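PDB 5VIP: MdcE from Pseudomonas aeruginosa, which is the gamma subunit of a biotin-independent malonate decarboxylase and probably takes part in turning over malonyl groups attached to the acyl-carrier protein. Local coordinates for residues I172-P177 with E230-P235; Q30-S35 with A238-V243. All coordinates share one frame; numbering follows the deposited sequence.

Overall arrangement
Both contacts lie on the same flank of the chain's centre, 15 and 17 Å from it, with their own centres about 12 Å apart. Along the chain the order is 30-35, 172-177, 230-235, 238-243, so contact 1 is enclosed within the sequence span that contact 2 bridges. Contact 1 joins strand 170-174 and the residues after it to the loop leaving strand 225-227, outermost in this chain's six-stranded mixed sheet; contact 2 packs helix 237-254, which that loop enters, against N-terminal helix 24-33. They touch directly: E230 forms a salt bridge with R242, and P235 packs on A31. The N-terminal helix is thereby joined to the end of the sheet carrying strand 225-227.

Contact 1: I172-P177 with E230-P235; sequences IALHDP and ETVEVP
V232 and D176 point at each other, the two methyls of the valine meeting the carboxylate on the same side of its plane. V232 CG2 sits over the carboxyl carbon, 3.9 Å from D176 CG, while V232 CG1 leans towards D176 OD1 at 3.5 Å. With chi1 at 170° the aspartate carboxylate is carried away from its own backbone N and out to the loop. This meeting of methyls and carboxylate is van der Waals packing; the polar partners of D176 OD2 are R24, in a salt bridge, and the backbone N of G178. L174, two residues earlier, on the far side of the inverse gamma turn centred on H175, reaches V232 at a slant, its CD1 lying 4.1 Å from V232 CG2. The leucine comes from strand 170-174, next to strand 225-227, outermost in this chain's sheet, and the valine from the loop that leaves that strand. Within the loop T231 OG1 donates to V234 O at 2.6 Å, 32° out of the carbonyl plane, closing the turn around V232 and E233. E233 OE2 lies 5.3 Å from D176 OD2, and R24 forms salt bridges with both carboxylates, which probably offsets their like charge; W28 NE1 is hydrogen-bonded to V232 O.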
ATOM      1  N   ILE A 172     -10.285   0.754  14.092  1.00 18.48           N
ATOM      2  CA  ILE A 172     -11.331   0.186  14.945  1.00 23.65           C
ATOM      3  C   ILE A 172     -12.079  -0.875  14.166  1.00 21.02           C
ATOM      4  O   ILE A 172     -12.496  -0.630  13.035  1.00 22.74           O
ATOM      5  CB  ILE A 172     -12.324   1.268  15.424  1.00 25.09           C
ATOM      6  CG1 ILE A 172     -11.601   2.298  16.294  1.00 27.39           C
ATOM      7  CG2 ILE A 172     -13.531   0.635  16.155  1.00 24.58           C
ATOM      8  CD1 ILE A 172     -12.353   3.627  16.422  1.00 26.16           C
ATOM      9  N   ALA A 173     -12.243  -2.060  14.748  1.00 19.38           N
ATOM     10  CA  ALA A 173     -12.955  -3.124  14.060  1.00 21.51           C
ATOM     11  C   ALA A 173     -14.203  -3.532  14.841  1.00 22.29           C
ATOM     12  O   ALA A 173     -14.185  -3.555  16.067  1.00 23.36           O
ATOM     13  CB  ALA A 173     -12.044  -4.336  13.861  1.00 19.56           C
ATOM     14  N   LEU A 174     -15.272  -3.860  14.129  1.00 19.42           N
ATOM     15  CA  LEU A 174     -16.409  -4.519  14.757  1.00 22.44           C
ATOM     16  C   LEU A 174     -16.024  -5.963  15.092  1.00 27.65           C
ATOM     17  O   LEU A 174     -15.354  -6.645  14.305  1.00 21.55           O
ATOM     18  CB  LEU A 174     -17.638  -4.469  13.849  1.00 21.26           C
ATOM     19  CG  LEU A 174     -18.028  -3.050  13.425  1.00 20.56           C
ATOM     20  CD1 LEU A 174     -19.300  -3.041  12.616  1.00 21.31           C
ATOM     21  CD2 LEU A 174     -18.128  -2.135  14.633  1.00 22.43           C
ATOM     22  N   HIS A 175     -16.415  -6.414  16.281  1.00 27.91           N
ATOM     23  CA  HIS A 175     -16.056  -7.746  16.735  1.00 21.05           C
ATOM     24  C   HIS A 175     -17.125  -8.712  16.245  1.00 27.59           C
ATOM     25  O   HIS A 175     -18.084  -9.016  16.961  1.00 26.15           O
ATOM     26  CB  HIS A 175     -15.918  -7.785  18.263  1.00 23.52           C
ATOM     27  CG  HIS A 175     -15.373  -9.076  18.793  1.00 28.98           C
ATOM     28  ND1 HIS A 175     -16.178 -10.085  19.276  1.00 28.05           N
ATOM     29  CD2 HIS A 175     -14.099  -9.519  18.922  1.00 30.89           C
ATOM     30  CE1 HIS A 175     -15.427 -11.095  19.675  1.00 28.16           C
ATOM     31  NE2 HIS A 175     -14.161 -10.778  19.471  1.00 30.77           N
ATOM     32  N   ASP A 176     -16.949  -9.187  15.019  1.00 23.56           N
ATOM     33  CA  ASP A 176     -17.959  -9.976  14.316  1.00 24.01           C
ATOM     34  C   ASP A 176     -17.273 -10.921  13.331  1.00 28.52           C
ATOM     35  O   ASP A 176     -16.246 -10.560  12.742  1.00 25.69           O
ATOM     36  CB  ASP A 176     -18.931  -9.037  13.599  1.00 28.20           C
ATOM     37  CG  ASP A 176     -19.863  -9.758  12.661  1.00 31.09           C
ATOM     38  OD1 ASP A 176     -20.897 -10.255  13.138  1.00 33.13           O
ATOM     39  OD2 ASP A 176     -19.569  -9.828  11.448  1.00 29.48           O
ATOM     40  N   PRO A 177     -17.821 -12.138  13.150  1.00 27.58           N
ATOM     41  CA  PRO A 177     -17.166 -13.133  12.290  1.00 28.07           C
ATOM     42  C   PRO A 177     -17.074 -12.731  10.823  1.00 28.13           C
ATOM     43  O   PRO A 177     -16.278 -13.318  10.086  1.00 28.35           O
ATOM     44  CB  PRO A 177     -18.062 -14.376  12.445  1.00 27.53           C
ATOM     45  CG  PRO A 177     -18.738 -14.196  13.745  1.00 26.24           C
ATOM     46  CD  PRO A 177     -18.974 -12.719  13.868  1.00 27.03           C
ATOM     47  N   GLU A 230     -24.882  -5.416  18.125  1.00 28.07           N
ATOM     48  CA  GLU A 230     -26.049  -6.315  18.172  1.00 30.23           C
ATOM     49  C   GLU A 230     -26.477  -6.821  16.799  1.00 30.84           C
ATOM     50  O   GLU A 230     -26.735  -8.018  16.617  1.00 31.80           O
ATOM     51  CB  GLU A 230     -27.254  -5.633  18.840  1.00 31.52           C
ATOM     52  CG  GLU A 230     -26.928  -4.793  20.052  1.00 33.73           C
ATOM     53  CD  GLU A 230     -28.105  -3.914  20.504  1.00 40.26           C
ATOM     54  OE1 GLU A 230     -29.262  -4.213  20.129  1.00 40.88           O
ATOM     55  OE2 GLU A 230     -27.867  -2.929  21.247  1.00 41.12           O
ATOM     56  N   THR A 231     -26.608  -5.895  15.851  1.00 28.83           N
ATOM     57  CA  THR A 231     -27.017  -6.231  14.496  1.00 27.74           C
ATOM     58  C   THR A 231     -26.015  -5.590  13.548  1.00 35.42           C
ATOM     59  O   THR A 231     -26.149  -4.428  13.158  1.00 32.62           O
ATOM     60  CB  THR A 231     -28.444  -5.748  14.162  1.00 32.33           C
ATOM     61  OG1 THR A 231     -28.562  -4.359  14.473  1.00 33.39           O
ATOM     62  CG2 THR A 231     -29.492  -6.523  14.964  1.00 34.90           C
ATOM     63  N   VAL A 232     -25.001  -6.361  13.198  1.00 29.96           N
ATOM     64  CA  VAL A 232     -23.889  -5.870  12.402  1.00 33.33           C
ATOM     65  C   VAL A 232     -24.313  -5.472  10.979  1.00 35.43           C
ATOM     66  O   VAL A 232     -23.733  -4.560  10.389  1.00 33.18           O
ATOM     67  CB  VAL A 232     -22.775  -6.937  12.348  1.00 29.59           C
ATOM     68  CG1 VAL A 232     -23.274  -8.201  11.666  1.00 32.06           C
ATOM     69  CG2 VAL A 232     -21.540  -6.395  11.656  1.00 29.02           C
ATOM     70  N   GLU A 233     -25.336  -6.134  10.438  1.00 34.23           N
ATOM     71  CA  GLU A 233     -25.751  -5.895   9.057  1.00 35.90           C
ATOM     72  C   GLU A 233     -26.475  -4.558   8.898  1.00 33.94           C
ATOM     73  O   GLU A 233     -26.305  -3.866   7.899  1.00 36.94           O
ATOM     74  CB  GLU A 233     -26.642  -7.035   8.557  1.00 35.93           C
ATOM     75  CG  GLU A 233     -26.081  -8.432   8.775  1.00 38.27           C
ATOM     76  CD  GLU A 233     -24.774  -8.692   8.024  1.00 45.03           C
ATOM     77  OE1 GLU A 233     -24.529  -8.061   6.967  1.00 43.00           O
ATOM     78  OE2 GLU A 233     -23.996  -9.551   8.491  1.00 41.49           O
ATOM     79  N   VAL A 234     -27.316  -4.220   9.868  1.00 38.00           N
ATOM     80  CA  VAL A 234     -27.896  -2.881   9.967  1.00 36.29           C
ATOM     81  C   VAL A 234     -27.866  -2.466  11.422  1.00 35.14           C
ATOM     82  O   VAL A 234     -28.617  -3.011  12.240  1.00 37.95           O
ATOM     83  CB  VAL A 234     -29.353  -2.798   9.463  1.00 37.34           C
ATOM     84  CG1 VAL A 234     -29.638  -1.394   8.950  1.00 39.23           C
ATOM     85  CG2 VAL A 234     -29.627  -3.829   8.379  1.00 40.27           C
ATOM     86  N   PRO A 235     -26.998  -1.503  11.757  1.00 33.95           N
ATOM     87  CA  PRO A 235     -26.807  -1.146  13.162  1.00 34.26           C
ATOM     88  C   PRO A 235     -28.095  -0.722  13.848  1.00 35.40           C
ATOM     89  O   PRO A 235     -28.944  -0.055  13.251  1.00 34.83           O
ATOM     90  CB  PRO A 235     -25.825   0.026  13.098  1.00 31.83           C
ATOM     91  CG  PRO A 235     -25.991   0.576  11.733  1.00 31.45           C
ATOM     92  CD  PRO A 235     -26.251  -0.606  10.860  1.00 30.41           C
TER

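Contact 2: Q30-S35 with A238-V243; sequences QALAGS and ADLVRV
L240 projects from helix 237-254 onto the last turn of helix 24-33 and meets both A31 and L32. Its CD1 packs 3.6 Å from L32 CD2 and 3.9 Å from A31 CB, so one methyl fills the angle between two consecutive residues. The side chains of L32 and L240 run antiparallel, side by side. V243, one turn further along, lies nearly perpendicular to L32 and adds a looser apolar touch, V243 CG1 to L32 CD2 at 4.2 Å. L240 is extended away from its backbone N (chi1 -161°), which brings its forked end to the facing helix.

Both L240 methyls also rest against a main-chain carbonyl, CD2 being 3.5 Å from A31 O. No hydrogen bond crosses between the segments, although R244 NH2 is hydrogen-bonded to L32 O close by.

A salt bridge within helix 237-254 lies beside the apolar contact, on residues that do not touch the other segment. R242 NH2 and D239 OD1 are 2.9 Å apart with an N-H...O angle of 159°; the oxygen lies near the guanidinium plane, whereas the nitrogen approaches from above the carboxylate plane. A238 O sits over the centre of one guanidinium face. R242 NH2 also forms a salt bridge with E230, and D239 accepts from the backbone N atoms of E230 and T231, together tying the preceding loop to the first turns of the helix.

W28, earlier in helix 24-33, touches V243, and P235 of the loop before helix 237-254 lies against A31. On the sheet, L32 packs on F60 of strand 56-63, and A33 on F60 and on A49 of strand 46-53.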
ATOM      1  N   GLN A  30     -24.691   4.747   5.424  1.00 27.89           N
ATOM      2  CA  GLN A  30     -25.995   5.398   5.487  1.00 35.24           C
ATOM      3  C   GLN A  30     -26.330   5.743   6.937  1.00 32.73           C
ATOM      4  O   GLN A  30     -26.729   6.873   7.234  1.00 34.12           O
ATOM      5  CB  GLN A  30     -27.079   4.506   4.891  1.00 37.54           C
ATOM      6  CG  GLN A  30     -28.396   5.230   4.655  1.00 48.23           C
ATOM      7  CD  GLN A  30     -29.585   4.290   4.576  1.00 55.45           C
ATOM      8  OE1 GLN A  30     -29.563   3.188   5.131  1.00 57.00           O
ATOM      9  NE2 GLN A  30     -30.628   4.715   3.869  1.00 57.05           N
ATOM     10  N   ALA A  31     -26.138   4.772   7.834  1.00 31.42           N
ATOM     11  CA  ALA A  31     -26.414   4.957   9.255  1.00 27.13           C
ATOM     12  C   ALA A  31     -25.599   6.087   9.869  1.00 31.45           C
ATOM     13  O   ALA A  31     -26.116   6.882  10.656  1.00 29.88           O
ATOM     14  CB  ALA A  31     -26.162   3.665   9.998  1.00 30.46           C
ATOM     15  N   LEU A  32     -24.325   6.164   9.511  1.00 29.49           N
ATOM     16  CA  LEU A  32     -23.437   7.130  10.144  1.00 29.80           C
ATOM     17  C   LEU A  32     -23.477   8.507   9.473  1.00 32.87           C
ATOM     18  O   LEU A  32     -23.362   9.525  10.145  1.00 31.93           O
ATOM     19  CB  LEU A  32     -21.998   6.596  10.157  1.00 25.68           C
ATOM     20  CG  LEU A  32     -21.685   5.454  11.127  1.00 28.00           C
ATOM     21  CD1 LEU A  32     -20.478   4.641  10.644  1.00 26.36           C
ATOM     22  CD2 LEU A  32     -21.432   6.016  12.521  1.00 28.27           C
ATOM     23  N   ALA A  33     -23.617   8.539   8.153  1.00 32.59           N
ATOM     24  CA  ALA A  33     -23.504   9.799   7.426  1.00 32.46           C
ATOM     25  C   ALA A  33     -24.866  10.440   7.198  1.00 39.65           C
ATOM     26  O   ALA A  33     -24.979  11.661   7.175  1.00 42.64           O
ATOM     27  CB  ALA A  33     -22.793   9.587   6.094  1.00 31.00           C
ATOM     28  N   GLY A  34     -25.892   9.612   7.022  1.00 39.84           N
ATOM     29  CA  GLY A  34     -27.252  10.102   6.914  1.00 41.07           C
ATOM     30  C   GLY A  34     -27.812  10.057   5.507  1.00 49.15           C
ATOM     31  O   GLY A  34     -29.003  10.299   5.299  1.00 56.55           O
ATOM     32  N   SER A  35     -26.956   9.747   4.536  1.00 46.50           N
ATOM     33  CA  SER A  35     -27.369   9.683   3.135  1.00 50.80           C
ATOM     34  C   SER A  35     -26.995   8.334   2.511  1.00 48.83           C
ATOM     35  O   SER A  35     -26.210   7.581   3.082  1.00 46.34           O
ATOM     36  CB  SER A  35     -26.750  10.844   2.343  1.00 51.64           C
ATOM     37  OG  SER A  35     -25.333  10.798   2.365  1.00 46.14           O
ATOM     38  N   ALA A 238     -28.553   1.759  19.403  1.00 26.75           N
ATOM     39  CA  ALA A 238     -27.520   1.617  20.428  1.00 29.44           C
ATOM     40  C   ALA A 238     -26.151   1.349  19.798  1.00 28.92           C
ATOM     41  O   ALA A 238     -25.126   1.818  20.291  1.00 29.23           O
ATOM     42  CB  ALA A 238     -27.881   0.496  21.395  1.00 31.85           C
ATOM     43  N   ASP A 239     -26.147   0.572  18.723  1.00 25.92           N
ATOM     44  CA  ASP A 239     -24.921   0.299  17.981  1.00 27.06           C
ATOM     45  C   ASP A 239     -24.330   1.596  17.432  1.00 29.02           C
ATOM     46  O   ASP A 239     -23.133   1.880  17.593  1.00 27.90           O
ATOM     47  CB  ASP A 239     -25.197  -0.674  16.840  1.00 26.08           C
ATOM     48  CG  ASP A 239     -25.358  -2.104  17.311  1.00 29.01           C
ATOM     49  OD1 ASP A 239     -24.883  -2.431  18.420  1.00 28.69           O
ATOM     50  OD2 ASP A 239     -25.936  -2.909  16.552  1.00 29.39           O
ATOM     51  N   LEU A 240     -25.190   2.383  16.790  1.00 27.86           N
ATOM     52  CA  LEU A 240     -24.797   3.648  16.190  1.00 28.23           C
ATOM     53  C   LEU A 240     -24.207   4.559  17.262  1.00 31.58           C
ATOM     54  O   LEU A 240     -23.186   5.215  17.046  1.00 27.43           O
ATOM     55  CB  LEU A 240     -26.000   4.300  15.499  1.00 28.71           C
ATOM     56  CG  LEU A 240     -25.785   5.373  14.440  1.00 39.40           C
ATOM     57  CD1 LEU A 240     -24.785   4.897  13.389  1.00 32.62           C
ATOM     58  CD2 LEU A 240     -27.121   5.736  13.780  1.00 33.24           C
ATOM     59  N   VAL A 241     -24.838   4.562  18.434  1.00 29.29           N
ATOM     60  CA  VAL A 241     -24.363   5.340  19.572  1.00 30.24           C
ATOM     61  C   VAL A 241     -23.000   4.853  20.069  1.00 28.04           C
ATOM     62  O   VAL A 241     -22.116   5.657  20.363  1.00 28.04           O
ATOM     63  CB  VAL A 241     -25.384   5.292  20.742  1.00 29.74           C
ATOM     64  CG1 VAL A 241     -24.787   5.887  22.011  1.00 31.49           C
ATOM     65  CG2 VAL A 241     -26.660   6.015  20.348  1.00 28.73           C
ATOM     66  N   ARG A 242     -22.831   3.538  20.171  1.00 27.39           N
ATOM     67  CA  ARG A 242     -21.562   2.993  20.635  1.00 27.35           C
ATOM     68  C   ARG A 242     -20.446   3.299  19.632  1.00 25.88           C
ATOM     69  O   ARG A 242     -19.342   3.675  20.023  1.00 26.54           O
ATOM     70  CB  ARG A 242     -21.664   1.479  20.885  1.00 25.24           C
ATOM     71  CG  ARG A 242     -22.491   1.105  22.134  1.00 33.99           C
ATOM     72  CD  ARG A 242     -22.459  -0.399  22.442  1.00 35.84           C
ATOM     73  NE  ARG A 242     -23.417  -1.143  21.629  1.00 34.47           N
ATOM     74  CZ  ARG A 242     -24.670  -1.398  21.995  1.00 33.01           C
ATOM     75  NH1 ARG A 242     -25.119  -0.983  23.172  1.00 36.51           N
ATOM     76  NH2 ARG A 242     -25.480  -2.073  21.184  1.00 35.73           N
ATOM     77  N   VAL A 243     -20.736   3.147  18.344  1.00 25.71           N
ATOM     78  CA  VAL A 243     -19.720   3.383  17.319  1.00 25.46           C
ATOM     79  C   VAL A 243     -19.364   4.869  17.219  1.00 25.85           C
ATOM     80  O   VAL A 243     -18.189   5.222  17.153  1.00 24.45           O
ATOM     81  CB  VAL A 243     -20.167   2.856  15.948  1.00 26.72           C
ATOM     82  CG1 VAL A 243     -19.204   3.337  14.837  1.00 26.02           C
ATOM     83  CG2 VAL A 243     -20.238   1.347  15.980  1.00 27.81           C
TER